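Local coordinates for cytochrome P450 (Rhodococcus erythropolis, PDB 3WEC), which hydroxylates the quinoline nitrogen of aurachin alkaloids with a heme iron, a step essential for their antibiotic activity, at residues R295-A303 with P395-E403; T258-F269 with M370-L378. All blocks are in the same frame, centred on the assembly; numbering follows the deposited sequence.

Contact 1 of 2, residues R295-A303 with P395-E403. With AUI (3-[(2E,6E,9R)-9-hydroxy-3,7,11-trimethyldodeca-2,6,10-trien-1-yl]-2-methylquinolin-4(1H)-one), chain C.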
loop_
_atom_site.group_PDB
_atom_site.type_symbol
_atom_site.label_atom_id
_atom_site.label_comp_id
_atom_site.label_asym_id
_atom_site.label_seq_id
_atom_site.Cartn_x
_atom_site.Cartn_y
_atom_site.Cartn_z
ATOM N N ARG A 295 -5.864 10.757 1.212
ATOM C CA ARG A 295 -6.489 11.032 2.511
ATOM C C ARG A 295 -7.939 10.513 2.599
ATOM O O ARG A 295 -8.282 9.803 3.547
ATOM C CB ARG A 295 -6.450 12.524 2.876
ATOM C CG ARG A 295 -6.890 12.765 4.309
ATOM C CD ARG A 295 -7.291 14.215 4.589
ATOM N NE ARG A 295 -8.423 14.738 3.823
ATOM C CZ ARG A 295 -9.722 14.543 4.100
ATOM N NH1 ARG A 295 -10.112 13.788 5.119
ATOM N NH2 ARG A 295 -10.650 15.124 3.352
ATOM N N PHE A 296 -8.764 10.909 1.625
ATOM C CA PHE A 296 -10.197 10.559 1.542
ATOM C C PHE A 296 -10.414 9.077 1.267
ATOM O O PHE A 296 -11.347 8.484 1.778
ATOM C CB PHE A 296 -10.874 11.391 0.427
ATOM C CG PHE A 296 -12.371 11.381 0.470
ATOM C CD1 PHE A 296 -13.071 12.116 1.418
ATOM C CD2 PHE A 296 -13.103 10.665 -0.480
ATOM C CE1 PHE A 296 -14.480 12.116 1.435
ATOM C CE2 PHE A 296 -14.505 10.656 -0.456
ATOM C CZ PHE A 296 -15.196 11.399 0.496
ATOM N N GLU A 297 -9.591 8.484 0.409
ATOM C CA GLU A 297 -9.776 7.079 0.090
ATOM C C GLU A 297 -8.420 6.365 0.049
ATOM O O GLU A 297 -7.923 6.056 -1.026
ATOM C CB GLU A 297 -10.513 6.899 -1.247
ATOM C CG GLU A 297 -12.009 7.229 -1.237
ATOM C CD GLU A 297 -12.886 6.122 -0.689
ATOM O OE1 GLU A 297 -12.356 5.144 -0.122
ATOM O OE2 GLU A 297 -14.137 6.240 -0.787
ATOM N N PRO A 298 -7.838 6.084 1.228
ATOM C CA PRO A 298 -6.482 5.504 1.263
ATOM C C PRO A 298 -6.524 4.070 0.803
ATOM O O PRO A 298 -7.560 3.423 0.930
ATOM C CB PRO A 298 -6.082 5.617 2.748
ATOM C CG PRO A 298 -7.253 6.258 3.462
ATOM C CD PRO A 298 -8.453 6.141 2.572
ATOM N N PRO A 299 -5.430 3.565 0.198
ATOM C CA PRO A 299 -5.541 2.185 -0.288
ATOM C C PRO A 299 -5.383 1.176 0.867
ATOM O O PRO A 299 -5.936 0.051 0.807
ATOM C CB PRO A 299 -4.397 2.077 -1.308
ATOM C CG PRO A 299 -3.385 3.066 -0.813
ATOM C CD PRO A 299 -4.151 4.197 -0.180
ATOM N N ALA A 300 -4.637 1.580 1.903
ATOM C CA ALA A 300 -4.525 0.799 3.114
ATOM C C ALA A 300 -5.290 1.484 4.252
ATOM O O ALA A 300 -4.918 2.575 4.660
ATOM C CB ALA A 300 -3.065 0.599 3.504
ATOM N N HIS A 301 -6.336 0.836 4.757
ATOM C CA HIS A 301 -7.113 1.356 5.910
ATOM C C HIS A 301 -6.454 1.108 7.243
ATOM O O HIS A 301 -6.771 1.785 8.228
ATOM C CB HIS A 301 -8.576 0.845 5.888
ATOM C CG HIS A 301 -9.472 1.643 4.960
ATOM N ND1 HIS A 301 -10.763 1.932 5.253
ATOM C CD2 HIS A 301 -9.211 2.231 3.710
ATOM C CE1 HIS A 301 -11.298 2.656 4.244
ATOM N NE2 HIS A 301 -10.353 2.827 3.297
ATOM N N GLU A 302 -5.554 0.121 7.282
ATOM C CA GLU A 302 -4.715 -0.116 8.470
ATOM C C GLU A 302 -3.203 -0.334 8.298
ATOM O O GLU A 302 -2.732 -0.864 7.278
ATOM C CB GLU A 302 -5.277 -1.224 9.327
ATOM C CG GLU A 302 -5.717 -2.468 8.601
ATOM C CD GLU A 302 -6.626 -3.296 9.495
ATOM O OE1 GLU A 302 -7.415 -2.683 10.245
ATOM O OE2 GLU A 302 -6.537 -4.542 9.483
ATOM N N ALA A 303 -2.469 0.143 9.309
ATOM C CA ALA A 303 -1.064 -0.173 9.541
ATOM C C ALA A 303 -1.021 -1.014 10.840
ATOM O O ALA A 303 -1.908 -0.878 11.685
ATOM C CB ALA A 303 -0.269 1.102 9.721
ATOM N N PRO A 395 -11.550 -8.543 -1.694
ATOM C CA PRO A 395 -11.553 -8.962 -0.296
ATOM C C PRO A 395 -10.233 -8.617 0.404
ATOM O O PRO A 395 -9.275 -8.152 -0.247
ATOM C CB PRO A 395 -11.796 -10.477 -0.392
ATOM C CG PRO A 395 -12.535 -10.652 -1.701
ATOM C CD PRO A 395 -11.833 -9.662 -2.610
ATOM N N GLY A 396 -10.206 -8.776 1.720
ATOM C CA GLY A 396 -8.976 -8.677 2.474
ATOM C C GLY A 396 -9.146 -7.887 3.745
ATOM O O GLY A 396 -10.131 -7.193 3.914
ATOM N N MET A 397 -8.166 -7.972 4.634
ATOM C CA MET A 397 -8.308 -7.410 5.982
ATOM C C MET A 397 -7.959 -5.929 6.095
ATOM O O MET A 397 -8.671 -5.193 6.765
ATOM C CB MET A 397 -7.512 -8.225 7.002
ATOM C CG MET A 397 -8.245 -9.466 7.473
ATOM S SD MET A 397 -7.542 -10.212 8.969
ATOM C CE MET A 397 -6.570 -8.816 9.616
ATOM N N GLY A 398 -6.856 -5.503 5.493
ATOM C CA GLY A 398 -6.386 -4.121 5.653
ATOM C C GLY A 398 -6.425 -3.211 4.416
ATOM O O GLY A 398 -6.262 -1.994 4.521
ATOM N N LEU A 399 -6.601 -3.781 3.235
ATOM C CA LEU A 399 -6.538 -2.970 1.984
ATOM C C LEU A 399 -7.925 -2.720 1.434
ATOM O O LEU A 399 -8.838 -3.502 1.679
ATOM C CB LEU A 399 -5.683 -3.673 0.934
ATOM C CG LEU A 399 -4.166 -3.440 0.782
ATOM C CD1 LEU A 399 -3.468 -2.796 1.955
ATOM C CD2 LEU A 399 -3.475 -4.732 0.318
ATOM N N ARG A 400 -8.101 -1.609 0.737
ATOM C CA ARG A 400 -9.393 -1.290 0.153
ATOM C C ARG A 400 -9.264 -0.673 -1.225
ATOM O O ARG A 400 -8.521 0.307 -1.451
ATOM C CB ARG A 400 -10.200 -0.385 1.071
ATOM C CG ARG A 400 -11.648 -0.203 0.622
ATOM C CD ARG A 400 -12.469 0.522 1.671
ATOM N NE ARG A 400 -13.835 0.721 1.241
ATOM C CZ ARG A 400 -14.282 1.812 0.640
ATOM N NH1 ARG A 400 -15.562 1.918 0.295
ATOM N NH2 ARG A 400 -13.453 2.802 0.401
ATOM N N GLY A 401 -9.969 -1.307 -2.158
ATOM C CA GLY A 401 -10.023 -0.828 -3.529
ATOM C C GLY A 401 -10.945 -1.748 -4.299
ATOM O O GLY A 401 -11.216 -2.852 -3.852
ATOM N N PRO A 402 -11.417 -1.296 -5.466
ATOM C CA PRO A 402 -12.374 -2.058 -6.279
ATOM C C PRO A 402 -11.762 -3.298 -6.979
ATOM O O PRO A 402 -10.592 -3.291 -7.401
ATOM C CB PRO A 402 -12.833 -1.014 -7.304
ATOM C CG PRO A 402 -11.650 -0.078 -7.419
ATOM C CD PRO A 402 -11.214 0.067 -6.002
ATOM N N GLU A 403 -12.590 -4.335 -7.120
ATOM C CA GLU A 403 -12.216 -5.584 -7.791
ATOM C C GLU A 403 -12.279 -5.419 -9.316
ATOM O O GLU A 403 -11.406 -5.899 -10.020
ATOM C CB GLU A 403 -13.150 -6.753 -7.301
ATOM C CG GLU A 403 -13.051 -8.084 -8.050
ATOM C CD GLU A 403 -13.107 -9.311 -7.140
ATOM O OE1 GLU A 403 -14.102 -10.082 -7.212
ATOM O OE2 GLU A 403 -12.134 -9.518 -6.359
HETATM O O13 AUI C . 3.013 -2.751 6.869
HETATM C C1 AUI C . 2.924 -2.361 5.681
HETATM C C4 AUI C . 4.052 -2.618 4.765
HETATM C C5 AUI C . 5.183 -3.300 5.202
HETATM C C6 AUI C . 6.231 -3.551 4.318
HETATM C C7 AUI C . 6.083 -3.114 2.994
HETATM C C8 AUI C . 4.962 -2.436 2.509
HETATM C C9 AUI C . 3.897 -2.163 3.353
HETATM N N10 AUI C . 2.768 -1.534 2.902
HETATM C C3 AUI C . 1.707 -1.251 3.685
HETATM C C11 AUI C . 0.485 -0.540 3.123
HETATM C C2 AUI C . 1.724 -1.651 5.132
HETATM C C12 AUI C . 0.535 -1.361 6.008
HETATM C C14 AUI C . -0.643 -2.220 5.534
HETATM C C15 AUI C . -0.838 -3.544 5.295
HETATM C C26 AUI C . 0.194 -4.648 5.428
HETATM C C16 AUI C . -2.226 -3.882 4.814
HETATM C C17 AUI C . -3.072 -4.800 5.694
HETATM C C18 AUI C . -2.271 -5.562 6.713
HETATM C C19 AUI C . -2.767 -6.226 7.780
HETATM C C27 AUI C . -4.233 -6.362 8.108
HETATM C C20 AUI C . -1.776 -6.935 8.670
HETATM C C21 AUI C . -1.134 -6.075 9.765
HETATM O O28 AUI C . -0.074 -6.857 10.301
HETATM C C22 AUI C . -0.485 -4.780 9.321
HETATM C C23 AUI C . 0.842 -4.531 9.140
HETATM C C24 AUI C . 1.207 -3.145 8.735
HETATM C C25 AUI C . 2.011 -5.494 9.285
HETATM O O HOH W 1 -10.475 3.260 0.709
#
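E297 and R400 form a buried salt bridge, with E297 OE1 2.6 Å from R400 NH2. The carboxylate and guanidinium planes lie 11° apart, and OE1 meets the guanidinium at its edge. R400 reaches it with an extended chain: CG sits opposite the backbone N (chi1 -171°), and the next two torsions are also near 180°. Both groups have further partners, since Y27 OH bonds to E297 OE1 and the K23 carbonyl takes R400 NE. Water 1 accepts from R400 NH2, donates to P298 O and is hydrogen-bonded to H301 NE2 at 2.6 Å. The other ring nitrogen, ND1, bonds to Y30, so the imidazole is held from two sides and its rotation is fixed. R400 CB lies over one face of this ring, 4.2 Å from the centroid, in a CH-pi contact.

The backbones join at a single bridge between A300 and L399. R400 N gives a nearly straight bond to P299 O at 2.7 Å (166° at the hydrogen). H301 N bonds to G398 O at 2.8 Å, more bent. L399 CA adds a CA-H...O contact to P299 O.

Packing takes over toward the ligand. A300 CB meets L399 CD1 at 3.8 Å, and this methyl also touches AUI C16. E302 CG lies against G398 CA, which in turn is 3.4 Å from AUI C17. M397 CE touches the ligand methyl C27.

The loop after the K helix and the loop before strand 407-410 match the fifth and sixth substrate recognition sites of P450s. Their chemistry is divided: paired charges and a bound water fix the two loops at one end, and a wall of apolar side chains, G398 and E302 lies along the isoprenoid chain at the other.

Contact 2 of 2, residues T258-F269 with M370-L378. With HEM (protoporphyrin IX containing Fe), chain B.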
loop_
_atom_site.group_PDB
_atom_site.type_symbol
_atom_site.label_atom_id
_atom_site.label_comp_id
_atom_site.label_asym_id
_atom_site.label_seq_id
_atom_site.Cartn_x
_atom_site.Cartn_y
_atom_site.Cartn_z
ATOM N N THR A 258 -0.919 1.125 -5.148
ATOM C CA THR A 258 -1.001 2.061 -6.278
ATOM C C THR A 258 -2.249 1.726 -7.103
ATOM O O THR A 258 -3.034 2.628 -7.425
ATOM C CB THR A 258 0.249 2.012 -7.206
ATOM O OG1 THR A 258 1.459 2.115 -6.449
ATOM C CG2 THR A 258 0.216 3.076 -8.280
ATOM N N SER A 259 -2.464 0.444 -7.423
ATOM C CA SER A 259 -3.645 0.154 -8.249
ATOM C C SER A 259 -4.930 0.479 -7.500
ATOM O O SER A 259 -5.849 0.990 -8.109
ATOM C CB SER A 259 -3.665 -1.242 -8.822
ATOM O OG SER A 259 -3.809 -2.212 -7.807
ATOM N N ASN A 260 -5.008 0.183 -6.201
ATOM C CA ASN A 260 -6.221 0.484 -5.439
ATOM C C ASN A 260 -6.500 1.975 -5.501
ATOM O O ASN A 260 -7.624 2.377 -5.627
ATOM C CB ASN A 260 -6.078 0.040 -3.966
ATOM C CG ASN A 260 -6.450 -1.410 -3.754
ATOM O OD1 ASN A 260 -6.900 -2.100 -4.681
ATOM N ND2 ASN A 260 -6.310 -1.876 -2.517
ATOM N N THR A 261 -5.459 2.783 -5.372
ATOM C CA THR A 261 -5.591 4.220 -5.400
ATOM C C THR A 261 -6.027 4.799 -6.741
ATOM O O THR A 261 -6.718 5.785 -6.761
ATOM C CB THR A 261 -4.285 4.925 -4.960
ATOM O OG1 THR A 261 -3.907 4.425 -3.675
ATOM C CG2 THR A 261 -4.521 6.414 -4.865
ATOM N N ILE A 262 -5.576 4.224 -7.856
ATOM C CA ILE A 262 -6.052 4.605 -9.161
ATOM C C ILE A 262 -7.570 4.334 -9.232
ATOM O O ILE A 262 -8.336 5.183 -9.724
ATOM C CB ILE A 262 -5.392 3.728 -10.273
ATOM C CG1 ILE A 262 -3.885 3.806 -10.213
ATOM C CG2 ILE A 262 -5.965 4.055 -11.663
ATOM C CD1 ILE A 262 -3.261 4.562 -11.350
ATOM N N GLY A 263 -7.995 3.144 -8.763
ATOM C CA GLY A 263 -9.434 2.803 -8.772
ATOM C C GLY A 263 -10.288 3.723 -7.907
ATOM O O GLY A 263 -11.287 4.263 -8.369
ATOM N N ASN A 264 -9.856 3.904 -6.662
ATOM C CA ASN A 264 -10.459 4.832 -5.710
ATOM C C ASN A 264 -10.454 6.288 -6.204
ATOM O O ASN A 264 -11.391 7.001 -5.954
ATOM C CB ASN A 264 -9.709 4.736 -4.370
ATOM C CG ASN A 264 -10.038 3.475 -3.604
ATOM O OD1 ASN A 264 -11.019 2.733 -3.909
ATOM N ND2 ASN A 264 -9.248 3.217 -2.586
ATOM N N MET A 265 -9.384 6.714 -6.884
ATOM C CA MET A 265 -9.321 8.074 -7.449
ATOM C C MET A 265 -10.450 8.268 -8.432
ATOM O O MET A 265 -11.196 9.259 -8.374
ATOM C CB MET A 265 -7.989 8.326 -8.163
ATOM C CG MET A 265 -7.861 9.744 -8.690
ATOM S SD MET A 265 -6.317 9.997 -9.555
ATOM C CE MET A 265 -5.207 10.302 -8.196
ATOM N N LEU A 266 -10.571 7.290 -9.320
ATOM C CA LEU A 266 -11.647 7.205 -10.309
ATOM C C LEU A 266 -13.077 7.292 -9.698
ATOM O O LEU A 266 -13.860 8.180 -10.040
ATOM C CB LEU A 266 -11.441 5.923 -11.128
ATOM C CG LEU A 266 -10.738 5.973 -12.492
ATOM C CD1 LEU A 266 -10.222 7.358 -12.936
ATOM C CD2 LEU A 266 -9.677 4.919 -12.665
ATOM N N ILE A 267 -13.372 6.385 -8.766
ATOM C CA ILE A 267 -14.627 6.371 -8.011
ATOM C C ILE A 267 -14.894 7.739 -7.390
ATOM O O ILE A 267 -16.001 8.210 -7.424
ATOM C CB ILE A 267 -14.586 5.296 -6.886
ATOM C CG1 ILE A 267 -14.310 3.900 -7.471
ATOM C CG2 ILE A 267 -15.856 5.321 -6.029
ATOM C CD1 ILE A 267 -13.872 2.848 -6.476
ATOM N N THR A 268 -13.867 8.355 -6.801
ATOM C CA THR A 268 -14.027 9.655 -6.107
ATOM C C THR A 268 -14.301 10.856 -7.042
ATOM O O THR A 268 -15.165 11.685 -6.765
ATOM C CB THR A 268 -12.805 9.908 -5.193
ATOM O OG1 THR A 268 -12.570 8.756 -4.399
ATOM C CG2 THR A 268 -13.014 11.098 -4.267
ATOM N N PHE A 269 -13.596 10.962 -8.157
ATOM C CA PHE A 269 -13.959 12.009 -9.130
ATOM C C PHE A 269 -15.289 11.762 -9.870
ATOM O O PHE A 269 -15.883 12.699 -10.397
ATOM C CB PHE A 269 -12.805 12.295 -10.101
ATOM C CG PHE A 269 -11.644 13.019 -9.465
ATOM C CD1 PHE A 269 -11.829 14.237 -8.819
ATOM C CD2 PHE A 269 -10.370 12.498 -9.523
ATOM C CE1 PHE A 269 -10.769 14.907 -8.235
ATOM C CE2 PHE A 269 -9.300 13.166 -8.935
ATOM C CZ PHE A 269 -9.500 14.372 -8.297
ATOM N N MET A 370 3.787 8.815 -9.681
ATOM C CA MET A 370 2.876 8.005 -10.509
ATOM C C MET A 370 1.456 8.581 -10.521
ATOM O O MET A 370 0.835 8.692 -11.577
ATOM C CB MET A 370 2.773 6.534 -10.011
ATOM C CG MET A 370 3.941 5.640 -10.448
ATOM S SD MET A 370 3.734 3.908 -10.020
ATOM C CE MET A 370 3.912 3.982 -8.235
ATOM N N LEU A 371 0.961 8.901 -9.329
ATOM C CA LEU A 371 -0.408 9.274 -9.121
ATOM C C LEU A 371 -0.653 10.653 -9.707
ATOM O O LEU A 371 -1.703 10.876 -10.296
ATOM C CB LEU A 371 -0.756 9.214 -7.614
ATOM C CG LEU A 371 -0.964 7.788 -7.057
ATOM C CD1 LEU A 371 -1.084 7.798 -5.537
ATOM C CD2 LEU A 371 -2.158 7.094 -7.680
ATOM N N GLN A 372 0.335 11.543 -9.570
ATOM C CA GLN A 372 0.304 12.916 -10.132
ATOM C C GLN A 372 0.333 12.974 -11.624
ATOM O O GLN A 372 -0.433 13.753 -12.210
ATOM C CB GLN A 372 1.465 13.754 -9.622
ATOM C CG GLN A 372 1.328 14.029 -8.139
ATOM C CD GLN A 372 2.569 14.613 -7.551
ATOM O OE1 GLN A 372 3.553 14.844 -8.260
ATOM N NE2 GLN A 372 2.534 14.877 -6.251
ATOM N N HIS A 373 1.221 12.196 -12.245
ATOM C CA HIS A 373 1.239 12.089 -13.711
ATOM C C HIS A 373 -0.030 11.469 -14.208
ATOM O O HIS A 373 -0.490 11.795 -15.308
ATOM C CB HIS A 373 2.382 11.212 -14.205
ATOM C CG HIS A 373 3.713 11.865 -14.166
ATOM N ND1 HIS A 373 4.049 12.856 -14.996
ATOM C CD2 HIS A 373 4.828 11.603 -13.384
ATOM C CE1 HIS A 373 5.314 13.237 -14.748
ATOM N NE2 HIS A 373 5.788 12.461 -13.754
ATOM N N PHE A 374 -0.573 10.525 -13.437
ATOM C CA PHE A 374 -1.799 9.867 -13.877
ATOM C C PHE A 374 -2.961 10.850 -13.886
ATOM O O PHE A 374 -3.713 10.884 -14.853
ATOM C CB PHE A 374 -2.158 8.670 -13.012
ATOM C CG PHE A 374 -3.441 7.987 -13.430
ATOM C CD1 PHE A 374 -3.422 6.984 -14.378
ATOM C CD2 PHE A 374 -4.656 8.334 -12.852
ATOM C CE1 PHE A 374 -4.590 6.342 -14.762
ATOM C CE2 PHE A 374 -5.816 7.677 -13.217
ATOM C CZ PHE A 374 -5.792 6.707 -14.193
ATOM N N LEU A 375 -3.105 11.617 -12.799
ATOM C CA LEU A 375 -4.182 12.571 -12.658
ATOM C C LEU A 375 -4.049 13.706 -13.729
ATOM O O LEU A 375 -5.043 14.075 -14.358
ATOM C CB LEU A 375 -4.206 13.126 -11.228
ATOM C CG LEU A 375 -5.477 13.739 -10.616
ATOM C CD1 LEU A 375 -5.118 14.876 -9.675
ATOM C CD2 LEU A 375 -6.517 14.182 -11.624
ATOM N N ARG A 376 -2.820 14.200 -13.933
ATOM C CA ARG A 376 -2.505 15.246 -14.900
ATOM C C ARG A 376 -2.900 14.854 -16.331
ATOM O O ARG A 376 -3.458 15.671 -17.066
ATOM C CB ARG A 376 -1.023 15.644 -14.883
ATOM C CG ARG A 376 -0.711 16.680 -15.965
ATOM C CD ARG A 376 0.710 17.251 -15.959
ATOM N NE ARG A 376 1.031 17.906 -14.698
ATOM C CZ ARG A 376 1.666 17.314 -13.689
ATOM N NH1 ARG A 376 2.089 16.052 -13.786
ATOM N NH2 ARG A 376 1.894 17.999 -12.583
ATOM N N GLU A 377 -2.586 13.615 -16.716
ATOM C CA GLU A 377 -2.980 13.107 -18.031
ATOM C C GLU A 377 -4.504 12.956 -18.088
ATOM O O GLU A 377 -5.151 13.333 -19.066
ATOM C CB GLU A 377 -2.289 11.763 -18.315
ATOM C CG GLU A 377 -0.785 11.832 -18.563
ATOM C CD GLU A 377 -0.420 12.715 -19.756
ATOM O OE1 GLU A 377 0.440 13.606 -19.556
ATOM O OE2 GLU A 377 -1.006 12.533 -20.866
ATOM N N LEU A 378 -5.053 12.407 -17.005
ATOM C CA LEU A 378 -6.467 12.194 -16.827
ATOM C C LEU A 378 -7.304 13.458 -17.046
ATOM O O LEU A 378 -8.284 13.451 -17.787
ATOM C CB LEU A 378 -6.722 11.731 -15.400
ATOM C CG LEU A 378 -7.657 10.554 -15.071
ATOM C CD1 LEU A 378 -8.565 10.915 -13.893
ATOM C CD2 LEU A 378 -8.458 9.986 -16.236
HETATM C CHA HEM B . 5.518 0.927 3.953
HETATM C CHB HEM B . 1.361 3.024 2.215
HETATM C CHC HEM B . 3.234 2.991 -2.322
HETATM C CHD HEM B . 7.361 0.681 -0.555
HETATM C C1A HEM B . 4.194 1.480 3.773
HETATM C C2A HEM B . 3.215 1.515 4.908
HETATM C C3A HEM B . 2.025 2.135 4.374
HETATM C C4A HEM B . 2.374 2.381 2.977
HETATM C CMA HEM B . 0.701 2.430 5.116
HETATM C CAA HEM B . 3.308 1.085 6.378
HETATM C CBA HEM B . 3.896 2.326 7.074
HETATM C CGA HEM B . 3.838 2.203 8.609
HETATM O O1A HEM B . 3.803 1.074 9.182
HETATM O O2A HEM B . 3.877 3.268 9.288
HETATM C C1B HEM B . 1.543 3.175 0.774
HETATM C C2B HEM B . 0.524 3.911 0.030
HETATM C C3B HEM B . 1.090 3.851 -1.291
HETATM C C4B HEM B . 2.346 3.121 -1.166
HETATM C CMB HEM B . -0.790 4.514 0.442
HETATM C CAB HEM B . 0.430 4.454 -2.478
HETATM C CBB HEM B . 0.374 3.773 -3.595
HETATM C C1C HEM B . 4.550 2.395 -2.233
HETATM C C2C HEM B . 5.351 2.078 -3.416
HETATM C C3C HEM B . 6.541 1.397 -2.864
HETATM C C4C HEM B . 6.389 1.322 -1.425
HETATM C CMC HEM B . 4.969 2.401 -4.834
HETATM C CAC HEM B . 7.715 0.805 -3.586
HETATM C CBC HEM B . 7.959 1.045 -4.855
HETATM C C1D HEM B . 7.187 0.476 0.889
HETATM C C2D HEM B . 8.287 -0.054 1.692
HETATM C C3D HEM B . 7.751 -0.004 3.065
HETATM C C4D HEM B . 6.434 0.624 2.869
HETATM C CMD HEM B . 9.604 -0.604 1.194
HETATM C CAD HEM B . 8.402 -0.468 4.337
HETATM C CBD HEM B . 9.024 0.790 4.990
HETATM C CGD HEM B . 9.736 0.495 6.267
HETATM O O1D HEM B . 10.773 1.177 6.508
HETATM O O2D HEM B . 9.284 -0.415 7.037
HETATM N NA HEM B . 3.743 2.128 2.547
HETATM N NB HEM B . 2.658 2.757 0.104
HETATM N NC HEM B . 5.186 2.001 -1.018
HETATM N ND HEM B . 6.107 0.929 1.590
HETATM FE FE HEM B . 4.392 1.766 0.716
HETATM O O HOH W 2 2.968 -0.212 0.272
#
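T258-F269 and M370-L378 are parts of the long central helix and the L helix of the P450 fold, which belong with D and E to its four-helix bundle. Their local axes run roughly parallel, at -32° and 11.1 Å apart. No hydrogen bond crosses between them; side chains fill the gap.

The tight part is built round F374. I262 CD1 sits over the centre of one ring face, 3.9 Å above the plane, and I262 CG2 touches F374 CZ at 3.7 Å. M265 comes in at the edge, with SD 4.0 Å from F374 CD2, a Met-aromatic contact. Its chain is extended up to SD and bends at chi3 (-82°), which turns CE toward the L371 carbonyl. The same sulfur rests on L375 CG. T261 CG2 rests against both methyls of L371, and V139 of helix 128-141 also touches F374.

The packing thins toward F269 and L378. L266 CD1 reaches L378 CD1 at 4.0 Å, and F269 meets L375 through one ring carbon, CE2. On the side of 370-378 turned from 258-269, Q372, H373, R376 and E377 are partly exposed to solvent. There H373 bonds to D128, at the start of helix 128-141, and Q372 and R376 touch helix 286-296.

At the T258 and M370 end the pair reaches the heme. T258 OG1 is bonded to G254 O within its own helix. Its oxygen and methyl both lie against M370 CE, which is bent back at chi3 and sits 3.9 Å from heme methyl CMC.

Along the chain the segments alternate: 258-269, 295-303, 370-378, 395-403. Each contact thus has one partner lying between those of the other. Their centres are 14 Å apart, and they touch through helix 240-271. N264 ND2 of contact 2 probably donates to R400 O of contact 1 at 3.2 Å, and P299 packs on T261. That helix therefore borders both helix 364-381 and the pair of substrate-lining loops. Both contacts border the heme, contact 1 through P299 and contact 2 through T258 and M370. The arrangement ties the helical bundle beside the heme to the wall of the pocket that holds the aurachin intermediate.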